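Local coordinates for protein beta-galactoside alpha-2,6-sialyltransferase (Photobacterium sp., PDB 2Z4T) that probably transfers sialic acid from CMP-sialic acid to beta-galactosides such as lactose, forming alpha-2,6 linkages, as a GT-B-fold glycosyltransferase, at residues A[116-121]-A[136-141]; A[129-134]-A[149-154]. All coordinates share one frame; numbering follows the deposited sequence.

Contact 1: residues A[116-121]-A[136-141]; sequences SLEVYV and IKSEEE
Glu-118 on the strand and Ser-138 on the helix meet through their polar ends. Ser-138 OG donates a hydrogen bond to Glu-118 OE1, 2.6 Å away. It comes in on the syn side of OE1, the side of the other carboxylate oxygen, so OG also stands 3.2 Å from Glu-118 OE2. The Glu-118 chain runs out extended beyond CG (chi2 173°), which carries its carboxylate across from the strand to the helix. With OG anti to the backbone N (chi1 169°), Ser-138 turns its hydroxyl toward that carboxylate. Within the strand, Tyr-120 adds a second grip. Its OH donates to Glu-118 OE2 over 2.6 Å and approaches from above the carboxylate plane, 70° out of it. Glu-118 OE2 lies at the edge of the tyrosine ring, in its plane. The two hydroxyls thus hold different oxygens from different directions and should limit rotation of the group. Arg-147, on the next strand, makes a salt bridge to Glu-118 OE2 and a hydrogen bond to Ser-138 OG. The contact is a small, buried polar cluster between helix and sheet in a beta-alpha-beta unit. Two hydroxyls and a guanidinium bind the carboxylate, an environment consistent with an ionised Glu-118.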
# COMPACT_ATOMS: atom_id res chain seq x y z
N SER A 116 15.51 -12.67 0.38
CA SER A 116 14.94 -11.38 0.75
C SER A 116 13.49 -11.49 1.22
O SER A 116 12.72 -12.39 0.83
CB SER A 116 15.06 -10.38 -0.40
OG SER A 116 14.16 -10.73 -1.43
N LEU A 117 13.13 -10.55 2.08
CA LEU A 117 11.81 -10.50 2.66
C LEU A 117 11.30 -9.07 2.53
O LEU A 117 12.07 -8.07 2.62
CB LEU A 117 11.88 -10.96 4.11
CG LEU A 117 10.59 -11.26 4.86
CD1 LEU A 117 9.81 -12.36 4.17
CD2 LEU A 117 10.88 -11.64 6.30
N GLU A 118 10.00 -8.98 2.26
CA GLU A 118 9.28 -7.71 2.23
C GLU A 118 8.06 -7.88 3.10
O GLU A 118 7.26 -8.79 2.86
CB GLU A 118 8.84 -7.39 0.82
CG GLU A 118 9.95 -6.96 -0.10
CD GLU A 118 9.46 -6.81 -1.53
OE1 GLU A 118 10.25 -6.37 -2.39
OE2 GLU A 118 8.28 -7.15 -1.80
N VAL A 119 7.94 -7.02 4.12
CA VAL A 119 6.83 -7.06 5.07
C VAL A 119 5.98 -5.79 4.94
O VAL A 119 6.51 -4.67 4.92
CB VAL A 119 7.36 -7.23 6.50
CG1 VAL A 119 6.21 -7.35 7.49
CG2 VAL A 119 8.28 -8.46 6.62
N TYR A 120 4.66 -5.95 4.85
CA TYR A 120 3.75 -4.82 4.68
C TYR A 120 2.59 -4.90 5.66
O TYR A 120 1.85 -5.89 5.67
CB TYR A 120 3.15 -4.82 3.28
CG TYR A 120 4.12 -4.94 2.11
CD1 TYR A 120 4.50 -3.81 1.40
CD2 TYR A 120 4.60 -6.18 1.69
CE1 TYR A 120 5.37 -3.88 0.31
CE2 TYR A 120 5.47 -6.28 0.60
CZ TYR A 120 5.84 -5.12 -0.09
OH TYR A 120 6.68 -5.17 -1.17
N VAL A 121 2.42 -3.86 6.49
CA VAL A 121 1.42 -3.89 7.54
C VAL A 121 0.57 -2.62 7.52
O VAL A 121 1.09 -1.48 7.57
CB VAL A 121 2.06 -4.07 8.94
CG1 VAL A 121 0.98 -4.30 10.01
CG2 VAL A 121 3.08 -5.23 8.96
N ILE A 136 3.15 -5.46 -6.46
CA ILE A 136 3.04 -5.76 -7.87
C ILE A 136 4.31 -5.34 -8.66
O ILE A 136 4.85 -6.13 -9.43
CB ILE A 136 1.74 -5.16 -8.48
CG1 ILE A 136 0.53 -5.76 -7.75
CG2 ILE A 136 1.67 -5.47 -9.99
CD1 ILE A 136 -0.77 -5.27 -8.22
N LYS A 137 4.80 -4.12 -8.43
CA LYS A 137 6.05 -3.69 -9.04
C LYS A 137 7.23 -4.61 -8.65
O LYS A 137 8.07 -4.97 -9.49
CB LYS A 137 6.37 -2.24 -8.69
CG LYS A 137 7.63 -1.73 -9.34
CD LYS A 137 7.81 -0.25 -9.19
CE LYS A 137 9.26 0.13 -9.49
NZ LYS A 137 9.56 1.54 -9.07
N SER A 138 7.27 -5.01 -7.39
CA SER A 138 8.37 -5.78 -6.87
C SER A 138 8.35 -7.21 -7.41
O SER A 138 9.39 -7.86 -7.54
CB SER A 138 8.35 -5.75 -5.34
OG SER A 138 9.26 -6.69 -4.79
N GLU A 139 7.16 -7.71 -7.72
CA GLU A 139 7.09 -9.07 -8.21
C GLU A 139 7.86 -9.16 -9.52
O GLU A 139 8.47 -10.18 -9.81
CB GLU A 139 5.65 -9.55 -8.37
CG GLU A 139 5.50 -11.02 -8.75
CD GLU A 139 5.70 -11.31 -10.25
OE1 GLU A 139 5.69 -10.38 -11.10
OE2 GLU A 139 5.88 -12.51 -10.57
N GLU A 140 7.86 -8.08 -10.30
CA GLU A 140 8.69 -8.00 -11.48
C GLU A 140 10.19 -7.76 -11.21
O GLU A 140 11.03 -8.46 -11.77
CB GLU A 140 8.20 -6.93 -12.43
CG GLU A 140 9.22 -6.63 -13.50
CD GLU A 140 8.76 -5.60 -14.47
OE1 GLU A 140 7.53 -5.36 -14.56
OE2 GLU A 140 9.64 -5.03 -15.17
N GLU A 141 10.51 -6.76 -10.40
CA GLU A 141 11.90 -6.37 -10.14
C GLU A 141 12.64 -7.37 -9.27
O GLU A 141 13.83 -7.57 -9.45
CB GLU A 141 11.98 -5.00 -9.47
CG GLU A 141 11.53 -3.86 -10.36
CD GLU A 141 11.72 -2.50 -9.72
OE1 GLU A 141 11.87 -2.44 -8.47
OE2 GLU A 141 11.71 -1.50 -10.49

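Contact 2: residues A[129-134]-A[149-154]; sequences LQQLMD and IAWGRI
Helix segment 129-134 packs over the end of strand 146-151 and the loop after it, with the CA atoms of Gln-131 and Ile-149 the nearest pair at 9.2 Å. Trp-151 and Gln-131 carry the polar part. Trp-151 NE1 donates to Gln-131 OE1 over 2.8 Å, with an N-H...O angle of 148°. The amide oxygen sits at the ring edge, 16° out of its plane, and the amide and indole planes are 19° apart. Gln-131 has CG beside its backbone N and is extended beyond it, and this brings OE1 to the N-H edge of the indole. Its NE2 makes a hydrogen bond to Ser-199 OG and a weak one to Val-121 O. Both ends of the amide are therefore used, which should fix its rotation. The benzo side of the indole turns to Leu-132. Trp-151 CH2 lies 3.9 Å from Leu-132 CG and 4.1 Å from the CD2 branch, and the two side chains cross at about a right angle. The CD1 branch reaches Ile-154 CD1 at 4.3 Å. From its own strand, Ile-149 CG2 lies over one face of the indole, offset toward the rim, 4.0 Å above the plane. Gly-152 and Arg-153, which follow Trp-151, belong to a magnesium site, and Arg-153 also lines the glycan pocket. The contact joins the helix and second strand of a beta-alpha-beta unit in the GT-B fold, beside the active-site cleft. Phe-334 and Val-338 of helix 328-338 touch Leu-132, and Ile-337 touches Ile-154. Gln-131 rests on Asp-122 of strand 103-122, the parallel neighbour of strand 146-151.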
# COMPACT_ATOMS: atom_id res chain seq x y z
N LEU A 129 -3.25 0.46 -0.04
CA LEU A 129 -3.31 0.70 -1.47
C LEU A 129 -1.89 0.91 -2.02
O LEU A 129 -1.53 0.29 -3.02
CB LEU A 129 -4.18 1.92 -1.77
CG LEU A 129 -4.29 2.29 -3.24
CD1 LEU A 129 -4.99 1.19 -4.00
CD2 LEU A 129 -5.00 3.65 -3.38
N GLN A 130 -1.11 1.76 -1.37
CA GLN A 130 0.25 2.02 -1.83
C GLN A 130 1.14 0.77 -1.73
O GLN A 130 1.96 0.51 -2.64
CB GLN A 130 0.85 3.17 -1.05
CG GLN A 130 0.23 4.50 -1.37
CD GLN A 130 0.70 5.13 -2.70
OE1 GLN A 130 -0.02 5.93 -3.30
NE2 GLN A 130 1.90 4.79 -3.14
N GLN A 131 0.96 -0.01 -0.67
CA GLN A 131 1.75 -1.23 -0.47
C GLN A 131 1.43 -2.23 -1.56
O GLN A 131 2.34 -2.85 -2.10
CB GLN A 131 1.51 -1.83 0.93
CG GLN A 131 1.96 -0.92 2.09
CD GLN A 131 1.54 -1.43 3.47
OE1 GLN A 131 0.59 -2.21 3.60
NE2 GLN A 131 2.28 -1.00 4.52
N LEU A 132 0.14 -2.37 -1.91
CA LEU A 132 -0.27 -3.22 -3.01
C LEU A 132 0.47 -2.88 -4.28
O LEU A 132 0.95 -3.78 -4.99
CB LEU A 132 -1.76 -3.05 -3.31
CG LEU A 132 -2.58 -4.26 -3.80
CD1 LEU A 132 -3.72 -3.85 -4.69
CD2 LEU A 132 -1.78 -5.38 -4.45
N MET A 133 0.52 -1.60 -4.60
CA MET A 133 1.20 -1.16 -5.80
C MET A 133 2.71 -1.47 -5.73
O MET A 133 3.29 -1.83 -6.74
CB MET A 133 0.94 0.33 -6.06
CG MET A 133 -0.50 0.63 -6.46
SD MET A 133 -0.72 2.31 -7.11
CE MET A 133 -0.37 3.33 -5.68
N ASP A 134 3.32 -1.35 -4.54
CA ASP A 134 4.72 -1.73 -4.33
C ASP A 134 4.99 -3.22 -4.56
O ASP A 134 6.05 -3.59 -5.07
CB ASP A 134 5.19 -1.36 -2.94
CG ASP A 134 5.28 0.14 -2.72
OD1 ASP A 134 5.27 0.94 -3.71
OD2 ASP A 134 5.34 0.53 -1.55
N ILE A 149 2.15 -9.95 4.35
CA ILE A 149 1.21 -8.87 4.57
C ILE A 149 0.41 -9.10 5.83
O ILE A 149 0.17 -10.26 6.25
CB ILE A 149 0.24 -8.71 3.37
CG1 ILE A 149 -0.69 -9.92 3.22
CG2 ILE A 149 1.01 -8.40 2.10
CD1 ILE A 149 -1.73 -9.81 2.09
N ALA A 150 0.02 -8.01 6.47
CA ALA A 150 -1.01 -8.07 7.50
C ALA A 150 -1.89 -6.88 7.20
O ALA A 150 -1.56 -5.75 7.57
CB ALA A 150 -0.41 -8.00 8.89
N TRP A 151 -2.97 -7.15 6.47
CA TRP A 151 -3.86 -6.12 5.92
C TRP A 151 -5.26 -6.26 6.48
O TRP A 151 -5.73 -7.36 6.74
CB TRP A 151 -3.97 -6.23 4.40
CG TRP A 151 -2.82 -5.65 3.59
CD1 TRP A 151 -1.83 -4.81 4.03
CD2 TRP A 151 -2.56 -5.86 2.18
NE1 TRP A 151 -0.97 -4.50 2.99
CE2 TRP A 151 -1.40 -5.12 1.85
CE3 TRP A 151 -3.21 -6.60 1.18
CZ2 TRP A 151 -0.87 -5.10 0.56
CZ3 TRP A 151 -2.67 -6.59 -0.11
CH2 TRP A 151 -1.52 -5.83 -0.42
N GLY A 152 -5.94 -5.14 6.64
CA GLY A 152 -7.32 -5.18 7.08
C GLY A 152 -8.35 -5.14 5.96
O GLY A 152 -9.38 -5.78 6.05
N ARG A 153 -8.07 -4.40 4.90
CA ARG A 153 -9.15 -3.97 3.99
C ARG A 153 -9.01 -4.46 2.56
O ARG A 153 -9.84 -4.15 1.71
CB ARG A 153 -9.30 -2.44 4.02
CG ARG A 153 -9.55 -1.91 5.42
CD ARG A 153 -10.65 -0.90 5.47
NE ARG A 153 -11.10 -0.71 6.85
CZ ARG A 153 -12.24 -1.17 7.36
NH1 ARG A 153 -13.11 -1.86 6.61
NH2 ARG A 153 -12.53 -0.94 8.64
N ILE A 154 -7.94 -5.19 2.28
CA ILE A 154 -7.81 -5.89 1.02
C ILE A 154 -7.44 -7.32 1.35
O ILE A 154 -6.57 -7.60 2.18
CB ILE A 154 -6.77 -5.24 0.08
CG1 ILE A 154 -7.25 -3.86 -0.37
CG2 ILE A 154 -6.51 -6.12 -1.15
CD1 ILE A 154 -6.32 -3.15 -1.34

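How the contacts relate
The chain runs from strand 103-122 into helix 126-141 and on to strand 146-151, a beta-alpha-beta unit of the sialyltransferase domain. Contact 1 closes the first loop, from 116-121 to the C-terminal end of the helix. Contact 2 closes the second, from the earlier helix turns at 129-134 to 149-154. The segments alternate along the chain, so the loops cross and neither nests in the other. The two strands are parallel neighbours in one sheet. Tyr-120 O and Ala-150 N, 2.9 Å apart, probably form a hydrogen bond between them. Tyr-120 CD1 also packs on Gln-131 CB at 3.6 Å. Together the contacts fasten one helix to both strands.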